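PDB 3UMB: dehalogenase-like hydrolase from Ralstonia solanacearum, which probably catalyses the hydrolytic dehalogenation of small (S)-2-haloalkanoic acids, giving the corresponding (R)-2-hydroxyalkanoic acids and a halide ion. Local coordinates for residues A6-A11 / A173-V178; F101-P106 / G216-D221; V107-R112 / S139-H144; A160-P165 / T189-T194. All blocks are in the same frame, centred on the assembly; numbering follows the deposited sequence.

Contact 1: A6-A11 / A173-V178; sequences AVVFDA and AQILFV
Val178 and Val8 carry the pairing of strand 6-9 with strand 175-179, two neighbouring parallel strands at the heart of the Rossmann-like sheet of the haloacid dehalogenase superfamily. As expected of parallel pairing, each of these residues bonds to two different partners across the gap. Val8 N donates to Leu176 O at 2.8 Å, while Val8 O receives Val178 N, also at 2.8 Å. Val178 in turn uses its own carbonyl, taking Asp10 N onto Val178 O at 3.0 Å. Further back along the pair, Leu176 N donates to the carbonyl O of Ala6.

The side chains sort onto two faces. On one, Val178 lies alongside Phe9, pointing the same way, with Val178 CB 3.7 Å from Phe9 CD2. Because CG1 of Val178 is anti to the backbone N (chi1 180°), its CG2 branch is left to lean back over Val7, 3.9 Å from Val7 CG1. Helix 219-227 covers this face, with Leu222 resting on Phe9, Leu176 and Val178. On the other face Val8 slants across Ile175, and the methyls Val8 CG2 and Ile175 CG2 come within 3.6 Å. Ala6 CB adds a looser apolar touch on Ile175 CG1 at 4.2 Å, and Phe168 of helix 163-168 packs over Ala6, Val8 and Ile175. Just beyond the strand, Asp10 has its OD2 atom hydrogen-bonded to both Thr14 OG1 and Ser179 OG.

Contact 2: F101-P106 / G216-D221; sequences FPENVP and GHDMRD
Glu103 reaches Arg220 and the start of helix 219-227 because its CG lies between the backbone N and the carbonyl carbon (chi1 42°), after which the chain runs out extended. Arg220, bent at chi3 (-73°), swings its guanidinium back to meet it. The result is a salt-bridge network of Glu103, Asp218 and Arg220 at a capped helix N terminus, tying the turn 101-104 that leads into helix 104-112 to the start of helix 219-227 within the HAD-like alpha/beta core. Glu103 OE1 pairs with Arg220 NE at 3.3 Å, and the aliphatic Glu103 CB covers one face of the guanidinium, offset toward its rim. Asp218 OD2 approaches the same group at its edge, in plane, with a long ion pair of 3.5 Å to Arg220 NE.

The two carboxylates therefore sit close: Glu103 OE1 is 3.4 Å from Asp218 OD2, a like-charge approach that the shared arginine probably offsets. Glu103 OE2 also forms a salt bridge with Arg200. At the helix start, Met219 N makes only weak bonds to the Glu103 carboxylate, a bent one to OE1 and a straighter but long one to OE2. Beside this network, Asn104 ND2 is held by Thr14 O. Asp218 is the N-cap residue of helix 219-227: its OD1 accepts Asp221 N at 3.0 Å, the donor arriving from above the carboxylate plane.

Contact 3: V107-R112 / S139-H144; sequences VLRQLR and SGLFDH
Leu108 and Leu141 form the close-packed side of this contact, which contrasts with a polar rim built on Arg112. Leu141 CD2 approaches Leu108 CB to 3.6 Å, the two side chains crossing at about a right angle, with Leu108 CD1 also near that methyl. Leu108 CD1 meets Phe142 CZ as well, at 4.2 Å. Phe142 also rests on Leu118 and Ile120 of strand 118-122, and both Leu108 and Phe142 touch Phe9 of strand 6-9, so this side of the contact merges with the cover of the sheet.

Toward solvent the packing gives way to charge. Arg112 is bent at chi2 (-124°) and chi3 (71°), which lays its guanidinium beside the backbone of the loop. One face of the group looks onto Leu141 O, which lies 3.6 Å from Arg112 CD. Gly140 O comes within 3.2 Å of Arg112 NH2, but at an angle too poor for a hydrogen bond. Asp143 OD1 forms a long salt bridge with Arg112 NH1 at 3.5 Å. The carboxylate and guanidinium planes stand 83° apart and the oxygen lies well out of the guanidinium plane, making this an attraction of charges without a directed N-H. Arg109 only brushes Leu141 CD2. The contact joins a covering helix, 104-112, to the loop that leads into edge strand 144-147, part of the layered alpha/beta architecture of the HAD-like core.

Contact 4: A160-P165 / T189-T194; sequences AYALAP and TWHGFT
Tyr161 sets its CB squarely over one face of the His191 ring: the atom lies 3.7 Å from the centroid of His191 and 12° off the ring normal, a CH-pi contact. His191 is brought there by a CG anti to the backbone N (chi1 -171°), which extends the imidazole across toward helix 158-161. The two rings themselves meet only obliquely, with centroids 6.0 Å apart, since the phenol of Tyr161 runs on past the histidine to hydrogen-bond through OH to Asp184 OD1. The far end of the imidazole lies against the backbone of Ala162, and His191 NE2 is 3.8 Å from Ala162 N. A bound sodium ion lies about 3 Å from the nearest atom of the His191 side chain.

Helix 182-191, which ends here, is the connection of a beta-alpha-beta crossover from strand 175-179 to the adjacent parallel strand 194-198, and it closes with a Schellman motif whose C-prime residue is Gly192, with positive phi. Directly after this turn, Phe193 points toward the segment 160-165. Its ring presents an edge to the backbone of Tyr161, whose carbonyl O lies near the ring plane and 3.7 Å from Phe193 CZ. The side chains of Pro165 and Phe193 point toward each other, with Pro165 CD 3.8 Å from Phe193 CZ and Ala164 CB farther off, near Phe193 CE1. Phe193 CE2 meets Tyr161 CB at 4.0 Å. Trp190, one residue before the histidine, stacks its ring on His60 of the second subunit.

From the N terminus, strand 6-9 waits for strand 175-179, and contact 1 closes that long loop. Within it, the turn and helix at 101-112 open contacts 2 and 3. Contact 3 shuts first, at 139-144, and so is nested inside contacts 1 and 2. Contact 4 follows in series: it starts at 160-165, before contact 1 closes, and ends at 189-194, thereby crossing contact 1 while nesting inside contact 2. Contact 2, last to close, also crosses contact 1 and brings the C-terminal helix 219-227 against helix 104-112. Phe9 joins contacts 1, 2 and 3 by packing on Met219, Leu108 and Phe142, whereas contact 4 adjoins contact 1 through Thr194 at strand 175-179.

Contact 1: A6-A11 / A173-V178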
loop_
_atom_site.group_PDB
_atom_site.type_symbol
_atom_site.label_atom_id
_atom_site.label_comp_id
_atom_site.label_asym_id
_atom_site.label_seq_id
_atom_site.Cartn_x
_atom_site.Cartn_y
_atom_site.Cartn_z
ATOM N N ALA A 6 -17.882 0.132 24.022
ATOM C CA ALA A 6 -16.443 -0.048 24.129
ATOM C C ALA A 6 -15.744 0.849 23.093
ATOM O O ALA A 6 -16.330 1.278 22.108
ATOM C CB ALA A 6 -16.056 -1.526 23.950
ATOM N N VAL A 7 -14.490 1.167 23.323
ATOM C CA VAL A 7 -13.793 2.076 22.423
ATOM C C VAL A 7 -12.396 1.525 22.245
ATOM O O VAL A 7 -11.686 1.287 23.225
ATOM C CB VAL A 7 -13.789 3.534 22.975
ATOM C CG1 VAL A 7 -13.016 4.520 22.065
ATOM C CG2 VAL A 7 -15.262 4.015 23.196
ATOM N N VAL A 8 -12.023 1.294 20.990
ATOM C CA VAL A 8 -10.716 0.710 20.655
ATOM C C VAL A 8 -9.881 1.718 19.834
ATOM O O VAL A 8 -10.412 2.384 18.950
ATOM C CB VAL A 8 -10.889 -0.637 19.893
ATOM C CG1 VAL A 8 -9.549 -1.173 19.400
ATOM C CG2 VAL A 8 -11.593 -1.670 20.815
ATOM N N PHE A 9 -8.598 1.811 20.171
ATOM C CA PHE A 9 -7.667 2.721 19.551
ATOM C C PHE A 9 -6.602 1.989 18.753
ATOM O O PHE A 9 -6.079 0.977 19.179
ATOM C CB PHE A 9 -6.942 3.564 20.616
ATOM C CG PHE A 9 -7.848 4.472 21.391
ATOM C CD1 PHE A 9 -8.420 4.039 22.590
ATOM C CD2 PHE A 9 -8.108 5.752 20.946
ATOM C CE1 PHE A 9 -9.258 4.884 23.323
ATOM C CE2 PHE A 9 -8.958 6.619 21.653
ATOM C CZ PHE A 9 -9.529 6.189 22.852
ATOM N N ASP A 10 -6.312 2.545 17.591
ATOM C CA ASP A 10 -5.033 2.421 16.879
ATOM C C ASP A 10 -3.896 3.004 17.755
ATOM O O ASP A 10 -4.118 3.853 18.618
ATOM C CB ASP A 10 -5.192 3.264 15.617
ATOM C CG ASP A 10 -4.016 3.198 14.701
ATOM O OD1 ASP A 10 -3.382 2.109 14.623
ATOM O OD2 ASP A 10 -3.742 4.249 14.060
ATOM N N ALA A 11 -2.678 2.561 17.534
ATOM C CA ALA A 11 -1.550 2.985 18.353
ATOM C C ALA A 11 -0.859 4.312 17.851
ATOM O O ALA A 11 -1.104 5.441 18.351
ATOM C CB ALA A 11 -0.494 1.770 18.459
ATOM N N ALA A 173 -20.618 -3.261 15.728
ATOM C CA ALA A 173 -21.501 -2.071 15.749
ATOM C C ALA A 173 -21.492 -1.345 17.085
ATOM O O ALA A 173 -21.750 -0.133 17.141
ATOM C CB ALA A 173 -22.906 -2.422 15.358
ATOM N N GLN A 174 -21.150 -2.058 18.145
ATOM C CA GLN A 174 -21.162 -1.475 19.480
ATOM C C GLN A 174 -19.776 -1.074 19.993
ATOM O O GLN A 174 -19.632 -0.729 21.161
ATOM C CB GLN A 174 -21.803 -2.477 20.470
ATOM C CG GLN A 174 -23.284 -2.791 20.155
ATOM C CD GLN A 174 -23.840 -3.969 20.974
ATOM O OE1 GLN A 174 -23.357 -4.273 22.080
ATOM N NE2 GLN A 174 -24.871 -4.633 20.426
ATOM N N ILE A 175 -18.754 -1.166 19.148
ATOM C CA ILE A 175 -17.415 -0.693 19.506
ATOM C C ILE A 175 -17.183 0.581 18.714
ATOM O O ILE A 175 -17.531 0.656 17.540
ATOM C CB ILE A 175 -16.328 -1.762 19.221
ATOM C CG1 ILE A 175 -16.627 -3.031 20.039
ATOM C CG2 ILE A 175 -14.924 -1.250 19.556
ATOM C CD1 ILE A 175 -15.573 -4.139 19.932
ATOM N N LEU A 176 -16.673 1.613 19.384
ATOM C CA LEU A 176 -16.185 2.795 18.678
ATOM C C LEU A 176 -14.713 2.569 18.335
ATOM O O LEU A 176 -13.855 2.361 19.213
ATOM C CB LEU A 176 -16.350 4.088 19.478
ATOM C CG LEU A 176 -15.828 5.338 18.742
ATOM C CD1 LEU A 176 -16.598 5.629 17.436
ATOM C CD2 LEU A 176 -15.857 6.545 19.675
ATOM N N PHE A 177 -14.440 2.627 17.037
ATOM C CA PHE A 177 -13.107 2.398 16.524
ATOM C C PHE A 177 -12.477 3.739 16.187
ATOM O O PHE A 177 -12.995 4.497 15.368
ATOM C CB PHE A 177 -13.173 1.513 15.285
ATOM C CG PHE A 177 -11.827 1.175 14.753
ATOM C CD1 PHE A 177 -11.138 0.075 15.236
ATOM C CD2 PHE A 177 -11.198 2.019 13.829
ATOM C CE1 PHE A 177 -9.838 -0.198 14.769
ATOM C CE2 PHE A 177 -9.925 1.765 13.368
ATOM C CZ PHE A 177 -9.232 0.641 13.811
ATOM N N VAL A 178 -11.335 4.005 16.799
ATOM C CA VAL A 178 -10.623 5.267 16.652
ATOM C C VAL A 178 -9.258 5.068 16.014
ATOM O O VAL A 178 -8.453 4.267 16.487
ATOM C CB VAL A 178 -10.416 5.928 18.029
ATOM C CG1 VAL A 178 -9.657 7.271 17.879
ATOM C CG2 VAL A 178 -11.777 6.118 18.720
#

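Contact 2: F101-P106 / G216-D221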
loop_
_atom_site.group_PDB
_atom_site.type_symbol
_atom_site.label_atom_id
_atom_site.label_comp_id
_atom_site.label_asym_id
_atom_site.label_seq_id
_atom_site.Cartn_x
_atom_site.Cartn_y
_atom_site.Cartn_z
ATOM N N PHE A 101 0.293 11.995 22.945
ATOM C CA PHE A 101 -0.215 13.332 22.772
ATOM C C PHE A 101 -0.823 13.734 24.138
ATOM O O PHE A 101 -1.796 13.127 24.606
ATOM C CB PHE A 101 -1.236 13.400 21.615
ATOM C CG PHE A 101 -0.662 13.001 20.248
ATOM C CD1 PHE A 101 -0.208 13.967 19.356
ATOM C CD2 PHE A 101 -0.608 11.678 19.856
ATOM C CE1 PHE A 101 0.301 13.613 18.087
ATOM C CE2 PHE A 101 -0.110 11.320 18.593
ATOM C CZ PHE A 101 0.353 12.288 17.714
ATOM N N PRO A 102 -0.218 14.732 24.800
ATOM C CA PRO A 102 -0.513 15.228 26.159
ATOM C C PRO A 102 -2.005 15.303 26.536
ATOM O O PRO A 102 -2.389 15.107 27.692
ATOM C CB PRO A 102 0.097 16.640 26.124
ATOM C CG PRO A 102 1.297 16.474 25.211
ATOM C CD PRO A 102 0.868 15.507 24.158
ATOM N N GLU A 103 -2.809 15.621 25.538
ATOM C CA GLU A 103 -4.265 15.589 25.617
ATOM C C GLU A 103 -4.877 14.193 25.881
ATOM O O GLU A 103 -5.973 14.085 26.430
ATOM C CB GLU A 103 -4.833 16.131 24.290
ATOM C CG GLU A 103 -4.075 15.598 23.036
ATOM C CD GLU A 103 -4.928 15.492 21.786
ATOM O OE1 GLU A 103 -6.031 16.092 21.772
ATOM O OE2 GLU A 103 -4.495 14.799 20.823
ATOM N N ASN A 104 -4.193 13.134 25.465
ATOM C CA ASN A 104 -4.780 11.789 25.509
ATOM C C ASN A 104 -5.219 11.300 26.918
ATOM O O ASN A 104 -6.405 10.964 27.155
ATOM C CB ASN A 104 -3.800 10.780 24.855
ATOM C CG ASN A 104 -3.710 10.944 23.322
ATOM O OD1 ASN A 104 -4.536 11.623 22.733
ATOM N ND2 ASN A 104 -2.716 10.302 22.685
ATOM N N VAL A 105 -4.256 11.271 27.840
ATOM C CA VAL A 105 -4.418 10.529 29.085
ATOM C C VAL A 105 -5.623 10.994 29.937
ATOM O O VAL A 105 -6.233 10.162 30.624
ATOM C CB VAL A 105 -3.112 10.475 29.911
ATOM C CG1 VAL A 105 -3.174 9.318 30.877
ATOM C CG2 VAL A 105 -1.883 10.316 29.009
ATOM N N PRO A 106 -5.973 12.311 29.902
ATOM C CA PRO A 106 -7.201 12.761 30.604
ATOM C C PRO A 106 -8.491 12.343 29.921
ATOM O O PRO A 106 -9.461 11.934 30.603
ATOM C CB PRO A 106 -7.111 14.298 30.580
ATOM C CG PRO A 106 -5.888 14.647 29.775
ATOM C CD PRO A 106 -5.058 13.430 29.594
ATOM N N GLY A 216 -12.359 14.305 13.580
ATOM C CA GLY A 216 -11.975 15.524 14.229
ATOM C C GLY A 216 -10.484 15.677 14.105
ATOM O O GLY A 216 -9.831 14.923 13.399
ATOM N N HIS A 217 -9.951 16.638 14.840
ATOM C CA HIS A 217 -8.565 17.059 14.705
ATOM C C HIS A 217 -7.683 16.450 15.755
ATOM O O HIS A 217 -6.479 16.323 15.555
ATOM C CB HIS A 217 -8.491 18.585 14.772
ATOM C CG HIS A 217 -7.102 19.122 14.853
ATOM N ND1 HIS A 217 -6.623 19.780 15.970
ATOM C CD2 HIS A 217 -6.077 19.092 13.959
ATOM C CE1 HIS A 217 -5.357 20.119 15.762
ATOM N NE2 HIS A 217 -5.007 19.726 14.544
ATOM N N ASP A 218 -8.281 16.055 16.874
ATOM C CA ASP A 218 -7.537 15.511 18.003
ATOM C C ASP A 218 -8.425 14.689 18.919
ATOM O O ASP A 218 -9.634 14.549 18.693
ATOM C CB ASP A 218 -6.871 16.645 18.782
ATOM C CG ASP A 218 -7.868 17.680 19.305
ATOM O OD1 ASP A 218 -9.107 17.532 19.077
ATOM O OD2 ASP A 218 -7.372 18.663 19.910
HETATM N N MSE A 219 -7.803 14.127 19.941
HETATM C CA MSE A 219 -8.468 13.225 20.870
HETATM C C MSE A 219 -9.610 13.816 21.658
HETATM O O MSE A 219 -10.580 13.127 22.054
HETATM C CB MSE A 219 -7.422 12.695 21.806
HETATM C CG MSE A 219 -6.691 11.584 21.135
HETATM SE SE MSE A 219 -7.683 9.919 21.426
HETATM C CE MSE A 219 -6.626 9.327 22.992
ATOM N N ARG A 220 -9.492 15.116 21.873
ATOM C CA ARG A 220 -10.466 15.863 22.619
ATOM C C ARG A 220 -11.669 16.093 21.742
ATOM O O ARG A 220 -12.784 16.120 22.239
ATOM C CB ARG A 220 -9.836 17.162 23.112
ATOM C CG ARG A 220 -8.636 16.907 24.044
ATOM C CD ARG A 220 -7.869 18.183 24.483
ATOM N NE ARG A 220 -7.064 18.750 23.396
ATOM C CZ ARG A 220 -6.145 19.704 23.538
ATOM N NH1 ARG A 220 -5.858 20.199 24.747
ATOM N NH2 ARG A 220 -5.501 20.164 22.465
ATOM N N ASP A 221 -11.493 16.203 20.428
ATOM C CA ASP A 221 -12.680 16.153 19.575
ATOM C C ASP A 221 -13.397 14.815 19.697
ATOM O O ASP A 221 -14.627 14.775 19.577
ATOM C CB ASP A 221 -12.371 16.462 18.109
ATOM C CG ASP A 221 -12.027 17.925 17.878
ATOM O OD1 ASP A 221 -12.615 18.818 18.546
ATOM O OD2 ASP A 221 -11.154 18.174 17.021
#

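Contact 3: V107-R112 / S139-H144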
loop_
_atom_site.group_PDB
_atom_site.type_symbol
_atom_site.label_atom_id
_atom_site.label_comp_id
_atom_site.label_asym_id
_atom_site.label_seq_id
_atom_site.Cartn_x
_atom_site.Cartn_y
_atom_site.Cartn_z
ATOM N N VAL A 107 -8.495 12.504 28.580
ATOM C CA VAL A 107 -9.620 12.131 27.692
ATOM C C VAL A 107 -9.930 10.651 27.871
ATOM O O VAL A 107 -11.089 10.272 27.915
ATOM C CB VAL A 107 -9.338 12.370 26.144
ATOM C CG1 VAL A 107 -10.622 12.203 25.362
ATOM C CG2 VAL A 107 -8.711 13.746 25.844
ATOM N N LEU A 108 -8.896 9.821 27.979
ATOM C CA LEU A 108 -9.112 8.405 28.250
ATOM C C LEU A 108 -9.874 8.274 29.581
ATOM O O LEU A 108 -10.796 7.460 29.712
ATOM C CB LEU A 108 -7.780 7.623 28.237
ATOM C CG LEU A 108 -7.101 7.477 26.849
ATOM C CD1 LEU A 108 -5.656 6.923 26.879
ATOM C CD2 LEU A 108 -7.947 6.604 25.943
ATOM N N ARG A 109 -9.548 9.132 30.541
ATOM C CA ARG A 109 -10.219 9.090 31.840
ATOM C C ARG A 109 -11.674 9.536 31.781
ATOM O O ARG A 109 -12.523 8.830 32.307
ATOM C CB ARG A 109 -9.414 9.841 32.889
ATOM C CG ARG A 109 -8.199 9.026 33.300
ATOM C CD ARG A 109 -7.025 9.861 33.822
ATOM N NE ARG A 109 -5.939 8.972 34.257
ATOM C CZ ARG A 109 -4.725 9.366 34.651
ATOM N NH1 ARG A 109 -4.407 10.664 34.673
ATOM N NH2 ARG A 109 -3.820 8.447 35.022
ATOM N N GLN A 110 -11.992 10.644 31.105
ATOM C CA GLN A 110 -13.416 11.041 30.936
ATOM C C GLN A 110 -14.300 9.963 30.235
ATOM O O GLN A 110 -15.524 10.033 30.269
ATOM C CB GLN A 110 -13.522 12.384 30.197
ATOM C CG GLN A 110 -13.346 13.634 31.101
ATOM C CD GLN A 110 -12.648 14.810 30.385
ATOM O OE1 GLN A 110 -13.302 15.765 29.961
ATOM N NE2 GLN A 110 -11.313 14.735 30.250
ATOM N N LEU A 111 -13.649 8.985 29.594
ATOM C CA LEU A 111 -14.307 7.822 28.952
ATOM C C LEU A 111 -14.364 6.617 29.903
ATOM O O LEU A 111 -15.409 5.989 30.026
ATOM C CB LEU A 111 -13.570 7.405 27.665
ATOM C CG LEU A 111 -13.360 8.442 26.555
ATOM C CD1 LEU A 111 -12.291 7.944 25.574
ATOM C CD2 LEU A 111 -14.677 8.745 25.861
ATOM N N ARG A 112 -13.230 6.285 30.533
ATOM C CA ARG A 112 -13.180 5.241 31.558
ATOM C C ARG A 112 -14.221 5.542 32.619
ATOM O O ARG A 112 -14.937 4.645 33.080
ATOM C CB ARG A 112 -11.811 5.187 32.246
ATOM C CG ARG A 112 -10.726 4.546 31.440
ATOM C CD ARG A 112 -10.103 3.407 32.204
ATOM N NE ARG A 112 -11.024 2.263 32.291
ATOM C CZ ARG A 112 -10.794 1.147 32.989
ATOM N NH1 ARG A 112 -11.705 0.172 32.990
ATOM N NH2 ARG A 112 -9.662 0.995 33.684
ATOM N N SER A 139 -0.610 2.487 31.287
ATOM C CA SER A 139 -0.799 1.170 31.924
ATOM C C SER A 139 -2.049 1.235 32.855
ATOM O O SER A 139 -2.247 2.224 33.567
ATOM C CB SER A 139 0.483 0.750 32.674
ATOM O OG SER A 139 1.683 0.991 31.912
ATOM N N GLY A 140 -2.918 0.222 32.772
ATOM C CA GLY A 140 -4.167 0.184 33.555
ATOM C C GLY A 140 -5.449 0.665 32.869
ATOM O O GLY A 140 -6.568 0.238 33.229
ATOM N N LEU A 141 -5.301 1.546 31.873
ATOM C CA LEU A 141 -6.456 2.175 31.201
ATOM C C LEU A 141 -7.093 1.235 30.196
ATOM O O LEU A 141 -8.300 1.289 29.977
ATOM C CB LEU A 141 -6.063 3.513 30.536
ATOM C CG LEU A 141 -5.696 4.661 31.512
ATOM C CD1 LEU A 141 -4.226 4.578 31.951
ATOM C CD2 LEU A 141 -5.981 6.031 30.914
ATOM N N PHE A 142 -6.282 0.365 29.605
ATOM C CA PHE A 142 -6.783 -0.630 28.646
ATOM C C PHE A 142 -7.025 -2.025 29.249
ATOM O O PHE A 142 -6.120 -2.710 29.747
ATOM C CB PHE A 142 -5.847 -0.752 27.438
ATOM C CG PHE A 142 -5.591 0.544 26.752
ATOM C CD1 PHE A 142 -6.628 1.267 26.220
ATOM C CD2 PHE A 142 -4.322 1.042 26.649
ATOM C CE1 PHE A 142 -6.411 2.482 25.600
ATOM C CE2 PHE A 142 -4.087 2.257 26.028
ATOM C CZ PHE A 142 -5.131 2.976 25.504
ATOM N N ASP A 143 -8.277 -2.439 29.147
ATOM C CA ASP A 143 -8.654 -3.833 29.322
ATOM C C ASP A 143 -7.897 -4.772 28.351
ATOM O O ASP A 143 -7.277 -5.746 28.791
ATOM C CB ASP A 143 -10.159 -3.972 29.145
ATOM C CG ASP A 143 -10.936 -3.247 30.226
ATOM O OD1 ASP A 143 -10.370 -2.322 30.861
ATOM O OD2 ASP A 143 -12.122 -3.601 30.445
ATOM N N HIS A 144 -7.915 -4.469 27.045
ATOM C CA HIS A 144 -7.256 -5.339 26.048
ATOM C C HIS A 144 -6.260 -4.560 25.201
ATOM O O HIS A 144 -6.537 -3.470 24.760
ATOM C CB HIS A 144 -8.294 -6.013 25.150
ATOM C CG HIS A 144 -9.410 -6.703 25.891
ATOM N ND1 HIS A 144 -9.294 -7.990 26.387
ATOM C CD2 HIS A 144 -10.673 -6.298 26.187
ATOM C CE1 HIS A 144 -10.437 -8.344 26.953
ATOM N NE2 HIS A 144 -11.290 -7.337 26.846
#

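Contact 4: A160-P165 / T189-T194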
loop_
_atom_site.group_PDB
_atom_site.type_symbol
_atom_site.label_atom_id
_atom_site.label_comp_id
_atom_site.label_asym_id
_atom_site.label_seq_id
_atom_site.Cartn_x
_atom_site.Cartn_y
_atom_site.Cartn_z
ATOM N N ALA A 160 -7.868 -9.155 11.185
ATOM C CA ALA A 160 -7.259 -8.148 12.094
ATOM C C ALA A 160 -8.336 -7.350 12.784
ATOM O O ALA A 160 -8.308 -7.216 13.989
ATOM C CB ALA A 160 -6.321 -7.202 11.362
ATOM N N TYR A 161 -9.290 -6.823 12.024
ATOM C CA TYR A 161 -10.409 -6.073 12.613
ATOM C C TYR A 161 -11.208 -6.983 13.576
ATOM O O TYR A 161 -11.547 -6.581 14.711
ATOM C CB TYR A 161 -11.304 -5.439 11.537
ATOM C CG TYR A 161 -10.641 -4.274 10.794
ATOM C CD1 TYR A 161 -10.150 -3.143 11.493
ATOM C CD2 TYR A 161 -10.529 -4.283 9.417
ATOM C CE1 TYR A 161 -9.508 -2.070 10.824
ATOM C CE2 TYR A 161 -9.896 -3.205 8.724
ATOM C CZ TYR A 161 -9.390 -2.105 9.440
ATOM O OH TYR A 161 -8.796 -1.063 8.747
ATOM N N ALA A 162 -11.401 -8.238 13.174
ATOM C CA ALA A 162 -12.192 -9.144 13.966
ATOM C C ALA A 162 -11.661 -9.363 15.359
ATOM O O ALA A 162 -12.424 -9.805 16.199
ATOM C CB ALA A 162 -12.398 -10.486 13.283
ATOM N N LEU A 163 -10.394 -9.081 15.613
ATOM C CA LEU A 163 -9.856 -9.298 16.948
ATOM C C LEU A 163 -10.640 -8.515 18.033
ATOM O O LEU A 163 -10.760 -8.987 19.158
ATOM C CB LEU A 163 -8.322 -9.012 17.040
ATOM C CG LEU A 163 -7.331 -9.960 16.338
ATOM C CD1 LEU A 163 -5.930 -9.336 16.177
ATOM C CD2 LEU A 163 -7.235 -11.290 17.037
ATOM N N ALA A 164 -11.174 -7.345 17.707
ATOM C CA ALA A 164 -11.700 -6.478 18.771
ATOM C C ALA A 164 -13.094 -6.902 19.207
ATOM O O ALA A 164 -13.317 -7.065 20.394
ATOM C CB ALA A 164 -11.634 -5.028 18.413
ATOM N N PRO A 165 -14.012 -7.163 18.267
ATOM C CA PRO A 165 -15.242 -7.789 18.744
ATOM C C PRO A 165 -14.988 -9.023 19.618
ATOM O O PRO A 165 -15.622 -9.138 20.673
ATOM C CB PRO A 165 -15.971 -8.124 17.464
ATOM C CG PRO A 165 -15.567 -6.956 16.557
ATOM C CD PRO A 165 -14.105 -6.823 16.838
ATOM N N THR A 189 -14.911 0.993 9.155
ATOM C CA THR A 189 -16.292 1.250 8.855
ATOM C C THR A 189 -16.875 0.152 7.984
ATOM O O THR A 189 -18.051 -0.218 8.132
ATOM C CB THR A 189 -16.443 2.604 8.131
ATOM O OG1 THR A 189 -15.725 3.616 8.860
ATOM C CG2 THR A 189 -17.909 3.011 7.975
ATOM N N TRP A 190 -16.077 -0.359 7.044
ATOM C CA TRP A 190 -16.464 -1.509 6.204
ATOM C C TRP A 190 -16.700 -2.724 7.102
ATOM O O TRP A 190 -17.599 -3.475 6.914
ATOM C CB TRP A 190 -15.332 -1.872 5.189
ATOM C CG TRP A 190 -15.267 -1.073 3.907
ATOM C CD1 TRP A 190 -16.296 -0.414 3.276
ATOM C CD2 TRP A 190 -14.117 -0.901 3.055
ATOM N NE1 TRP A 190 -15.846 0.195 2.129
ATOM C CE2 TRP A 190 -14.521 -0.112 1.959
ATOM C CE3 TRP A 190 -12.779 -1.310 3.133
ATOM C CZ2 TRP A 190 -13.641 0.270 0.966
ATOM C CZ3 TRP A 190 -11.908 -0.923 2.141
ATOM C CH2 TRP A 190 -12.343 -0.147 1.072
ATOM N N HIS A 191 -15.869 -2.939 8.080
ATOM C CA HIS A 191 -16.061 -4.113 8.928
ATOM C C HIS A 191 -17.335 -4.029 9.785
ATOM O O HIS A 191 -17.853 -5.036 10.230
ATOM C CB HIS A 191 -14.845 -4.303 9.811
ATOM C CG HIS A 191 -14.826 -5.599 10.569
ATOM N ND1 HIS A 191 -14.602 -6.814 9.958
ATOM C CD2 HIS A 191 -14.982 -5.866 11.886
ATOM C CE1 HIS A 191 -14.601 -7.769 10.872
ATOM N NE2 HIS A 191 -14.834 -7.222 12.050
ATOM N N GLY A 192 -17.840 -2.818 9.985
ATOM C CA GLY A 192 -19.089 -2.581 10.720
ATOM C C GLY A 192 -18.940 -1.855 12.063
ATOM O O GLY A 192 -19.890 -1.852 12.841
ATOM N N PHE A 193 -17.777 -1.284 12.368
ATOM C CA PHE A 193 -17.624 -0.483 13.601
ATOM C C PHE A 193 -18.243 0.878 13.439
ATOM O O PHE A 193 -18.402 1.376 12.333
ATOM C CB PHE A 193 -16.168 -0.199 13.970
ATOM C CG PHE A 193 -15.352 -1.414 14.266
ATOM C CD1 PHE A 193 -15.253 -1.910 15.558
ATOM C CD2 PHE A 193 -14.637 -2.056 13.244
ATOM C CE1 PHE A 193 -14.479 -3.037 15.833
ATOM C CE2 PHE A 193 -13.857 -3.151 13.519
ATOM C CZ PHE A 193 -13.771 -3.648 14.826
ATOM N N THR A 194 -18.555 1.500 14.565
ATOM C CA THR A 194 -18.759 2.945 14.580
ATOM C C THR A 194 -17.354 3.483 14.638
ATOM O O THR A 194 -16.588 3.114 15.524
ATOM C CB THR A 194 -19.505 3.457 15.857
ATOM O OG1 THR A 194 -20.729 2.736 16.026
ATOM C CG2 THR A 194 -19.790 4.966 15.739
#